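Local coordinates for protein subclass B3 metallo-beta-lactamase (PDB 7LUU) that probably hydrolyses the beta-lactam ring of antibiotics, as a subclass B3 metallo-beta-lactamase with two zinc ions and a metal-binding glutamate in its active site, at residues A242-V245 / K246-A250; I101-N104 / V105-G109; S120-H124 / Y125-G129; L263-H267 / P268-G272. All coordinates share one frame; numbering follows the deposited sequence.

Contact 1: A242-V245 / K246-A250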
loop_
_atom_site.group_PDB
_atom_site.type_symbol
_atom_site.label_atom_id
_atom_site.label_comp_id
_atom_site.label_asym_id
_atom_site.label_seq_id
_atom_site.Cartn_x
_atom_site.Cartn_y
_atom_site.Cartn_z
ATOM N N ALA A 242 20.476 7.108 -7.226
ATOM C CA ALA A 242 20.946 7.004 -5.836
ATOM C C ALA A 242 19.864 7.322 -4.826
ATOM O O ALA A 242 19.823 6.639 -3.782
ATOM C CB ALA A 242 22.184 7.904 -5.636
ATOM N N PRO A 243 18.946 8.283 -5.058
ATOM C CA PRO A 243 17.842 8.483 -4.083
ATOM C C PRO A 243 17.010 7.255 -3.876
ATOM O O PRO A 243 16.534 7.052 -2.741
ATOM C CB PRO A 243 17.032 9.640 -4.677
ATOM C CG PRO A 243 18.089 10.417 -5.500
ATOM C CD PRO A 243 18.943 9.310 -6.104
ATOM N N ILE A 244 16.808 6.447 -4.930
ATOM C CA ILE A 244 16.021 5.205 -4.810
ATOM C C ILE A 244 16.783 4.177 -3.964
ATOM O O ILE A 244 16.207 3.523 -3.087
ATOM C CB ILE A 244 15.689 4.667 -6.229
ATOM C CG1 ILE A 244 14.528 5.422 -6.885
ATOM C CG2 ILE A 244 15.425 3.134 -6.263
ATOM C CD1 ILE A 244 13.128 5.116 -6.255
ATOM N N VAL A 245 18.090 4.015 -4.216
ATOM C CA VAL A 245 18.886 3.040 -3.483
ATOM C C VAL A 245 19.090 3.472 -2.028
ATOM O O VAL A 245 18.955 2.661 -1.110
ATOM C CB VAL A 245 20.221 2.822 -4.196
ATOM C CG1 VAL A 245 21.123 1.981 -3.292
ATOM C CG2 VAL A 245 19.918 2.083 -5.542
ATOM N N LYS A 246 19.421 4.747 -1.795
ATOM C CA LYS A 246 19.482 5.231 -0.415
ATOM C C LYS A 246 18.115 5.107 0.234
ATOM O O LYS A 246 18.013 4.909 1.456
ATOM C CB LYS A 246 19.927 6.691 -0.417
ATOM C CG LYS A 246 21.428 6.853 -0.750
ATOM C CD LYS A 246 22.225 5.639 -0.250
ATOM C CE LYS A 246 23.729 5.586 -0.634
ATOM N NZ LYS A 246 24.605 5.259 0.560
ATOM N N GLY A 247 17.067 5.240 -0.589
ATOM C CA GLY A 247 15.705 5.052 -0.088
ATOM C C GLY A 247 15.483 3.655 0.451
ATOM O O GLY A 247 15.001 3.478 1.585
ATOM N N PHE A 248 15.938 2.642 -0.302
ATOM C CA PHE A 248 15.813 1.273 0.196
ATOM C C PHE A 248 16.548 1.099 1.524
ATOM O O PHE A 248 16.026 0.430 2.438
ATOM C CB PHE A 248 16.379 0.270 -0.816
ATOM C CG PHE A 248 15.365 -0.227 -1.838
ATOM C CD1 PHE A 248 14.240 -0.938 -1.451
ATOM C CD2 PHE A 248 15.535 0.076 -3.217
ATOM C CE1 PHE A 248 13.284 -1.384 -2.422
ATOM C CE2 PHE A 248 14.573 -0.320 -4.154
ATOM C CZ PHE A 248 13.512 -1.071 -3.768
ATOM N N GLU A 249 17.742 1.689 1.645
ATOM C CA GLU A 249 18.496 1.518 2.885
ATOM C C GLU A 249 17.727 2.117 4.051
ATOM O O GLU A 249 17.650 1.506 5.125
ATOM C CB GLU A 249 19.883 2.152 2.749
ATOM C CG GLU A 249 20.706 1.490 1.665
ATOM C CD GLU A 249 21.965 2.290 1.233
ATOM O OE1 GLU A 249 22.261 3.382 1.787
ATOM O OE2 GLU A 249 22.665 1.784 0.325
ATOM N N ALA A 250 17.089 3.284 3.838
ATOM C CA ALA A 250 16.310 3.899 4.918
ATOM C C ALA A 250 15.094 3.056 5.257
ATOM O O ALA A 250 14.740 2.892 6.434
ATOM C CB ALA A 250 15.845 5.291 4.490
#
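Ile-244 and Phe-248, one helical turn apart on helix 242-257, lie alongside each other and point the same way, CG2 of Ile-244 coming to 4.1 Å from CE2 of Phe-248. That branch gets there because CG2 stands anti to the backbone N, while CG1 takes the other course, beside the nitrogen (chi1 -79°). The ring of Phe-248 also meets the backbone of the preceding turn: CA of Val-245 sits at its edge, near the ring plane. On another side of the helix, CG1 of Val-245 approaches Glu-249 OE2 at 3.9 Å, the two side chains crossing at a slant. Glu-249 runs extended beyond CG, and its OE1 receives a weak, salt-bridging hydrogen bond of 3.2 Å from Lys-246 NZ, whose chain is bent at chi2 and chi4. Beneath these side chains the first-turn carbonyls are taken up by main-chain N-H groups. Lys-246 N binds Ala-242 O at 2.8 Å and almost straight, at 171°, whereas Gly-247 N reaches Pro-243 O less directly, at 132°. Farther out, Met-202, Tyr-234 and Phe-236 pack on Ile-244, and Pro-228 with Ser-290 and Leu-294 of helix 282-300 on Phe-248. Ile-244 and Phe-248 are thus buried against loops and helix 282-300, on the helix that links strands 216-223 and 262-265, whereas the Lys-246/Glu-249 pair, exposed and partly exposed, probably adds only modest electrostatic stabilisation.

Contact 2: I101-N104 / V105-G109; sequences ILSN and VRKLG
Asn-104 and Lys-107 run side by side off the last turns of helix 98-107, with Asn-104 OD1 3.6 Å from Lys-107 CD. The amide oxygen and the ammonium nitrogen do not bond directly; a water 3.0 Å from Asn-104 OD1 can donate to it, though it has other acceptors in reach, and accepts a weak hydrogen bond from Lys-107 NZ. The extended lysine, whose CG is beside the backbone N at chi1 -71°, carries its chain past the amide oxygen, with NZ beyond it. The firm hold on that amide is at its other end, where ND2 donates to the carbonyl O of Val-71; the water is a possible second tie. In the backbone, Ile-101 O accepts from Val-105 N at 2.9 Å, and Ser-103 O accepts from Lys-107 N at 2.9 Å. Leu-108 N to Asn-104 O is longer, 3.3 Å, as the helix gives way to a Schellman motif in which Gly-109, at positive phi (95°), returns its N-H to Arg-106 O. Ser-103 OG and Arg-106 NE are satisfied by glycerol molecules, probably from the crystallisation liquor. Helix 98-107 connects strands 87-90 and 115-119 in a beta-alpha-beta unit; Ile-101 and Leu-102 pack against Leu-134 of helix 131-138, Val-105 against Phe-110, and Leu-108 against Pro-61 and Val-71.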
loop_
_atom_site.group_PDB
_atom_site.type_symbol
_atom_site.label_atom_id
_atom_site.label_comp_id
_atom_site.label_asym_id
_atom_site.label_seq_id
_atom_site.Cartn_x
_atom_site.Cartn_y
_atom_site.Cartn_z
ATOM N N ILE A 101 -14.309 -4.086 -3.359
ATOM C CA ILE A 101 -13.911 -3.623 -2.020
ATOM C C ILE A 101 -15.117 -3.151 -1.225
ATOM O O ILE A 101 -15.279 -3.521 -0.041
ATOM C CB ILE A 101 -12.866 -2.496 -2.139
ATOM C CG1 ILE A 101 -11.569 -3.137 -2.638
ATOM C CG2 ILE A 101 -12.570 -1.858 -0.732
ATOM C CD1 ILE A 101 -10.535 -2.062 -3.168
ATOM N N LEU A 102 -15.959 -2.317 -1.837
ATOM C CA LEU A 102 -17.111 -1.787 -1.110
ATOM C C LEU A 102 -18.061 -2.931 -0.729
ATOM O O LEU A 102 -18.634 -2.929 0.363
ATOM C CB LEU A 102 -17.837 -0.749 -1.978
ATOM C CG LEU A 102 -17.058 0.527 -2.351
ATOM C CD1 LEU A 102 -17.751 1.368 -3.453
ATOM C CD2 LEU A 102 -16.786 1.288 -1.100
ATOM N N SER A 103 -18.246 -3.899 -1.620
ATOM C CA SER A 103 -19.021 -5.082 -1.273
ATOM C C SER A 103 -18.445 -5.790 -0.038
ATOM O O SER A 103 -19.193 -6.231 0.841
ATOM C CB SER A 103 -19.075 -6.039 -2.471
ATOM O OG SER A 103 -19.791 -7.224 -2.134
ATOM N N ASN A 104 -17.113 -5.962 0.002
ATOM C CA ASN A 104 -16.490 -6.620 1.143
ATOM C C ASN A 104 -16.707 -5.807 2.421
ATOM O O ASN A 104 -16.892 -6.371 3.510
ATOM C CB ASN A 104 -15.011 -6.814 0.865
ATOM C CG ASN A 104 -14.748 -8.014 -0.041
ATOM O OD1 ASN A 104 -15.648 -8.876 -0.244
ATOM N ND2 ASN A 104 -13.545 -8.090 -0.599
ATOM N N VAL A 105 -16.655 -4.477 2.317
ATOM C CA VAL A 105 -16.893 -3.627 3.488
ATOM C C VAL A 105 -18.315 -3.874 4.014
ATOM O O VAL A 105 -18.543 -4.047 5.219
ATOM C CB VAL A 105 -16.690 -2.146 3.083
ATOM C CG1 VAL A 105 -17.114 -1.214 4.183
ATOM C CG2 VAL A 105 -15.199 -1.903 2.791
ATOM N N ARG A 106 -19.276 -3.962 3.091
ATOM C CA ARG A 106 -20.655 -4.251 3.474
ATOM C C ARG A 106 -20.828 -5.645 4.055
ATOM O O ARG A 106 -21.668 -5.854 4.963
ATOM C CB ARG A 106 -21.545 -4.058 2.241
ATOM C CG ARG A 106 -21.755 -2.580 1.917
ATOM C CD ARG A 106 -22.781 -2.488 0.752
ATOM N NE ARG A 106 -22.935 -1.098 0.399
ATOM C CZ ARG A 106 -22.386 -0.561 -0.684
ATOM N NH1 ARG A 106 -22.538 0.741 -0.917
ATOM N NH2 ARG A 106 -21.712 -1.340 -1.535
ATOM N N LYS A 107 -20.080 -6.638 3.541
ATOM C CA LYS A 107 -20.218 -7.996 4.069
ATOM C C LYS A 107 -19.832 -8.065 5.532
ATOM O O LYS A 107 -20.376 -8.882 6.284
ATOM C CB LYS A 107 -19.334 -8.949 3.285
ATOM C CG LYS A 107 -19.776 -9.240 1.900
ATOM C CD LYS A 107 -18.722 -10.105 1.173
ATOM C CE LYS A 107 -19.317 -10.554 -0.184
ATOM N NZ LYS A 107 -18.385 -11.452 -0.879
ATOM N N LEU A 108 -18.905 -7.209 5.959
ATOM C CA LEU A 108 -18.497 -7.107 7.358
ATOM C C LEU A 108 -19.501 -6.342 8.212
ATOM O O LEU A 108 -19.266 -6.218 9.423
ATOM C CB LEU A 108 -17.135 -6.420 7.467
ATOM C CG LEU A 108 -15.946 -7.210 6.870
ATOM C CD1 LEU A 108 -14.657 -6.330 7.006
ATOM C CD2 LEU A 108 -15.754 -8.497 7.697
ATOM N N GLY A 109 -20.541 -5.762 7.610
ATOM C CA GLY A 109 -21.554 -5.030 8.326
ATOM C C GLY A 109 -21.339 -3.550 8.398
ATOM O O GLY A 109 -22.024 -2.878 9.175
HETATM O O HOH W 1 -15.112 -11.679 -1.151
#

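Contact 3: S120-H124 / Y125-G129. With ZN (zinc ion), chain B; ZN (zinc ion), chain C; SO4 (sulfate ion), chain D.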
loop_
_atom_site.group_PDB
_atom_site.type_symbol
_atom_site.label_atom_id
_atom_site.label_comp_id
_atom_site.label_asym_id
_atom_site.label_seq_id
_atom_site.Cartn_x
_atom_site.Cartn_y
_atom_site.Cartn_z
ATOM N N SER A 120 -2.661 5.553 1.087
ATOM C CA SER A 120 -2.058 5.004 -0.141
ATOM C C SER A 120 -0.593 4.619 0.099
ATOM O O SER A 120 0.203 5.481 0.483
ATOM C CB SER A 120 -2.164 6.036 -1.273
ATOM O OG SER A 120 -1.431 5.624 -2.427
ATOM N N THR A 121 -0.238 3.334 -0.167
ATOM C CA THR A 121 1.157 2.944 -0.006
ATOM C C THR A 121 2.024 3.382 -1.176
ATOM O O THR A 121 3.257 3.514 -1.012
ATOM C CB THR A 121 1.314 1.411 0.168
ATOM O OG1 THR A 121 0.770 0.679 -0.951
ATOM C CG2 THR A 121 0.659 0.928 1.516
ATOM N N GLU A 122 1.441 3.473 -2.380
ATOM C CA GLU A 122 2.225 3.808 -3.584
ATOM C C GLU A 122 1.334 4.165 -4.764
ATOM O O GLU A 122 0.208 3.626 -4.904
ATOM C CB GLU A 122 3.152 2.655 -4.005
ATOM C CG GLU A 122 2.345 1.340 -4.375
ATOM C CD GLU A 122 3.234 0.300 -5.036
ATOM O OE1 GLU A 122 3.767 -0.572 -4.279
ATOM O OE2 GLU A 122 3.365 0.302 -6.266
ATOM N N PRO A 123 1.823 4.997 -5.668
ATOM C CA PRO A 123 0.981 5.504 -6.752
ATOM C C PRO A 123 1.167 4.671 -8.032
ATOM O O PRO A 123 1.579 5.167 -9.083
ATOM C CB PRO A 123 1.477 6.955 -6.900
ATOM C CG PRO A 123 2.934 6.819 -6.648
ATOM C CD PRO A 123 3.104 5.760 -5.555
ATOM N N HIS A 124 0.911 3.354 -7.923
ATOM C CA HIS A 124 0.905 2.462 -9.060
ATOM C C HIS A 124 -0.493 1.874 -9.170
ATOM O O HIS A 124 -1.228 1.793 -8.156
ATOM C CB HIS A 124 1.892 1.325 -8.859
ATOM C CG HIS A 124 3.309 1.706 -9.131
ATOM N ND1 HIS A 124 4.353 0.843 -8.886
ATOM C CD2 HIS A 124 3.848 2.836 -9.667
ATOM C CE1 HIS A 124 5.492 1.436 -9.273
ATOM N NE2 HIS A 124 5.217 2.637 -9.754
ATOM N N TYR A 125 -0.887 1.509 -10.404
ATOM C CA TYR A 125 -2.309 1.210 -10.588
ATOM C C TYR A 125 -2.794 -0.070 -9.881
ATOM O O TYR A 125 -4.014 -0.222 -9.710
ATOM C CB TYR A 125 -2.614 1.177 -12.110
ATOM C CG TYR A 125 -2.056 -0.024 -12.862
ATOM C CD1 TYR A 125 -2.639 -1.274 -12.714
ATOM C CD2 TYR A 125 -0.974 0.101 -13.739
ATOM C CE1 TYR A 125 -2.195 -2.352 -13.389
ATOM C CE2 TYR A 125 -0.524 -0.989 -14.454
ATOM C CZ TYR A 125 -1.121 -2.214 -14.249
ATOM O OH TYR A 125 -0.680 -3.324 -14.947
ATOM N N ASP A 126 -1.890 -0.970 -9.431
ATOM C CA ASP A 126 -2.372 -2.157 -8.729
ATOM C C ASP A 126 -2.607 -1.880 -7.250
ATOM O O ASP A 126 -3.123 -2.752 -6.550
ATOM C CB ASP A 126 -1.401 -3.365 -8.904
ATOM C CG ASP A 126 0.066 -3.043 -8.509
ATOM O OD1 ASP A 126 0.554 -1.910 -8.743
ATOM O OD2 ASP A 126 0.750 -3.970 -8.008
ATOM N N HIS A 127 -2.279 -0.666 -6.750
ATOM C CA HIS A 127 -2.610 -0.287 -5.380
ATOM C C HIS A 127 -3.414 0.974 -5.314
ATOM O O HIS A 127 -4.205 1.145 -4.399
ATOM C CB HIS A 127 -1.310 -0.103 -4.524
ATOM C CG HIS A 127 -0.362 -1.257 -4.686
ATOM N ND1 HIS A 127 -0.477 -2.398 -3.914
ATOM C CD2 HIS A 127 0.617 -1.502 -5.580
ATOM C CE1 HIS A 127 0.416 -3.301 -4.327
ATOM N NE2 HIS A 127 1.094 -2.774 -5.329
ATOM N N ALA A 128 -3.242 1.873 -6.275
ATOM C CA ALA A 128 -4.013 3.102 -6.267
ATOM C C ALA A 128 -5.128 3.117 -7.300
ATOM O O ALA A 128 -5.862 4.096 -7.346
ATOM C CB ALA A 128 -3.072 4.299 -6.526
ATOM N N GLY A 129 -5.199 2.100 -8.153
ATOM C CA GLY A 129 -6.107 2.139 -9.279
ATOM C C GLY A 129 -7.555 2.379 -8.893
ATOM O O GLY A 129 -8.270 3.105 -9.608
HETATM ZN ZN ZN B . 4.303 -0.713 -7.585
HETATM ZN ZN ZN C . 2.298 -3.729 -6.629
HETATM S S SO4 D . 2.248 -2.578 -17.150
HETATM O O1 SO4 D . 2.584 -2.017 -18.457
HETATM O O2 SO4 D . 3.039 -3.779 -16.871
HETATM O O3 SO4 D . 2.585 -1.554 -16.153
HETATM O O4 SO4 D . 0.817 -2.923 -17.104
HETATM O O HOH W 2 4.027 -3.327 -5.563
HETATM O O HOH W 3 3.053 -2.122 -8.021
#
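His-124 O closes the turn by accepting two backbone bonds, from Ala-128 N at 2.8 Å and from His-127 N at 3.0 Å, which sits above the carbonyl plane; Pro-123 centres an inverse gamma turn. This fold-back brings four metal ligands together. Glu-122 OE2 and His-124 ND1 bind one zinc ion at 1.9 and 2.0 Å, and Asp-126 OD2 with His-127 NE2 bind the other. Glu-122 and His-127 also touch: carboxylate CD comes to 3.2 Å from His-127 CD2, the two flat groups inclined by 35°. With CG lodged between backbone N and carbonyl carbon (chi1 62°), the glutamate reaches across to its metal. A water bound to both zinc ions donates to Asp-126 OD1 at 2.6 Å and lies at the edges of the His-124 and His-127 rings; another, on the second zinc, donates to Glu-122 OE1 at 3.1 Å. In the second shell, Asp-161 OD2 bonds His-124 NE2, which should fix the ring's rotation. Tyr-125 OH donates at 2.7 Å to O4 of a sulfate, probably from the crystallisation liquor, that Arg-51 also binds. The segment is the family's metal-binding motif, here opened by a glutamate. It follows strand 115-119; His-200 and His-267 complete the two zinc sites, and Leu-152 of helix 146-154 covers Ser-120, Pro-123 and Ala-128, while helix 49-55 meets Tyr-125 and Asp-126.

Contact 4: L263-H267 / P268-G272. With ZN (zinc ion), chain C.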
loop_
_atom_site.group_PDB
_atom_site.type_symbol
_atom_site.label_atom_id
_atom_site.label_comp_id
_atom_site.label_asym_id
_atom_site.label_seq_id
_atom_site.Cartn_x
_atom_site.Cartn_y
_atom_site.Cartn_z
ATOM N N LEU A 263 2.153 -8.149 10.394
ATOM C CA LEU A 263 2.626 -7.544 9.136
ATOM C C LEU A 263 1.632 -7.874 8.041
ATOM O O LEU A 263 1.362 -9.059 7.768
ATOM C CB LEU A 263 4.020 -8.129 8.779
ATOM C CG LEU A 263 4.464 -7.769 7.346
ATOM C CD1 LEU A 263 4.641 -6.239 7.170
ATOM C CD2 LEU A 263 5.721 -8.528 7.003
ATOM N N ILE A 264 1.058 -6.840 7.434
ATOM C CA ILE A 264 0.238 -6.997 6.215
ATOM C C ILE A 264 1.062 -6.425 5.084
ATOM O O ILE A 264 1.407 -5.248 5.137
ATOM C CB ILE A 264 -1.085 -6.227 6.320
ATOM C CG1 ILE A 264 -1.949 -6.762 7.465
ATOM C CG2 ILE A 264 -1.866 -6.345 4.962
ATOM C CD1 ILE A 264 -3.031 -5.757 7.910
ATOM N N SER A 265 1.399 -7.243 4.073
ATOM C CA SER A 265 2.211 -6.760 2.924
ATOM C C SER A 265 1.270 -6.354 1.777
ATOM O O SER A 265 0.350 -7.095 1.463
ATOM C CB SER A 265 3.119 -7.942 2.477
ATOM O OG SER A 265 3.719 -7.643 1.233
ATOM N N ALA A 266 1.515 -5.206 1.128
ATOM C CA ALA A 266 0.668 -4.781 -0.014
ATOM C C ALA A 266 0.428 -5.911 -1.038
ATOM O O ALA A 266 -0.711 -6.153 -1.446
ATOM C CB ALA A 266 1.322 -3.607 -0.727
ATOM N N HIS A 267 1.476 -6.631 -1.456
ATOM C CA HIS A 267 1.277 -7.926 -2.109
ATOM C C HIS A 267 1.431 -8.991 -1.025
ATOM O O HIS A 267 2.560 -9.201 -0.564
ATOM C CB HIS A 267 2.372 -8.125 -3.178
ATOM C CG HIS A 267 2.206 -7.228 -4.372
ATOM N ND1 HIS A 267 1.415 -7.587 -5.452
ATOM C CD2 HIS A 267 2.661 -5.989 -4.630
ATOM C CE1 HIS A 267 1.436 -6.618 -6.341
ATOM N NE2 HIS A 267 2.149 -5.609 -5.856
ATOM N N PRO A 268 0.388 -9.703 -0.616
ATOM C CA PRO A 268 0.521 -10.532 0.596
ATOM C C PRO A 268 1.500 -11.694 0.400
ATOM O O PRO A 268 2.182 -12.064 1.362
ATOM C CB PRO A 268 -0.904 -11.000 0.873
ATOM C CG PRO A 268 -1.663 -10.728 -0.395
ATOM C CD PRO A 268 -0.993 -9.606 -1.132
ATOM N N ASP A 269 1.709 -12.138 -0.821
ATOM C CA ASP A 269 2.663 -13.246 -1.027
ATOM C C ASP A 269 4.106 -12.852 -0.721
ATOM O O ASP A 269 4.948 -13.728 -0.419
ATOM C CB ASP A 269 2.550 -13.755 -2.450
ATOM C CG ASP A 269 2.473 -12.613 -3.505
ATOM O OD1 ASP A 269 1.476 -11.766 -3.528
ATOM O OD2 ASP A 269 3.423 -12.617 -4.346
ATOM N N ASN A 270 4.419 -11.555 -0.725
ATOM C CA ASN A 270 5.763 -11.132 -0.329
ATOM C C ASN A 270 6.061 -11.456 1.121
ATOM O O ASN A 270 7.241 -11.560 1.502
ATOM C CB ASN A 270 5.948 -9.598 -0.488
ATOM C CG ASN A 270 5.879 -9.115 -1.932
ATOM O OD1 ASN A 270 5.938 -7.892 -2.170
ATOM N ND2 ASN A 270 5.752 -10.045 -2.888
ATOM N N ALA A 271 5.052 -11.482 1.978
ATOM C CA ALA A 271 5.261 -11.811 3.372
ATOM C C ALA A 271 5.028 -13.298 3.634
ATOM O O ALA A 271 5.197 -13.756 4.776
ATOM C CB ALA A 271 4.359 -11.002 4.266
ATOM N N GLY A 272 4.618 -14.047 2.637
ATOM C CA GLY A 272 4.491 -15.453 2.934
ATOM C C GLY A 272 3.109 -16.012 2.697
ATOM O O GLY A 272 2.313 -15.435 1.980
HETATM ZN ZN ZN C . 2.298 -3.729 -6.629
HETATM O O HOH W 4 4.257 -5.985 -0.883
HETATM O O HOH W 5 0.483 -10.314 -5.678
HETATM O O HOH W 3 3.053 -2.122 -8.021
HETATM O O HOH W 2 4.027 -3.327 -5.563
#
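His-267 and Asn-270 meet in the turn after strand 262-265, Asn-270 OD1 resting 3.7 Å from His-267 CB. The histidine has CG beside its backbone N and its ring turned to chi2 -87°, a pose that aims NE2 at a zinc ion 2.0 Å away. At the ring's other nitrogen, ND1 donates to a water at 2.9 Å lying at the ring edge, in plane, and the same water donates to Asp-269 OD1. Asp-269 reaches it by holding CG between backbone N and carbonyl carbon, chi1 44°. This is the loop of the metallo-beta-lactamase fold that delivers the last protein ligand to the zinc site shared with Asp-126 and His-127. Ser-265 ties the turn: with OG anti to its own N, the hydroxyl donates to His-267 O at 2.6 Å, from the face of that carbonyl opposite to Asn-270 N, which binds it at 3.0 Å. A second water joins three groups, donating to Ser-265 OG and Asn-270 OD1 and accepting from His-267 N. Asn-270 OD1 has a further donor in Asn-227 ND2. Beside the polar network, Ala-271 CB packs on Leu-263 CD2 at 3.9 Å and on Ser-265 CB.

In the fold
Along the chain the order is contact 2, contact 3, contact 1, contact 4. Contacts 2 and 1 lie on opposite sides of the chain's centre, about 37 Å apart between centres, each on the helix of a beta-alpha-beta unit, one from each mixed sheet. Contacts 3 and 4 lie nearer the middle, their centres about 15 Å apart, at the ends of strands 115-119 and 262-265 and in what follows them. These two touch: Asp-126, His-127 and His-267 share one zinc ion, and two waters belong to both. The dinuclear site is therefore assembled from loops of both sheets, while helices 98-107 and 242-257 pack farther out, each preceding the strand that leads to a zinc-binding loop.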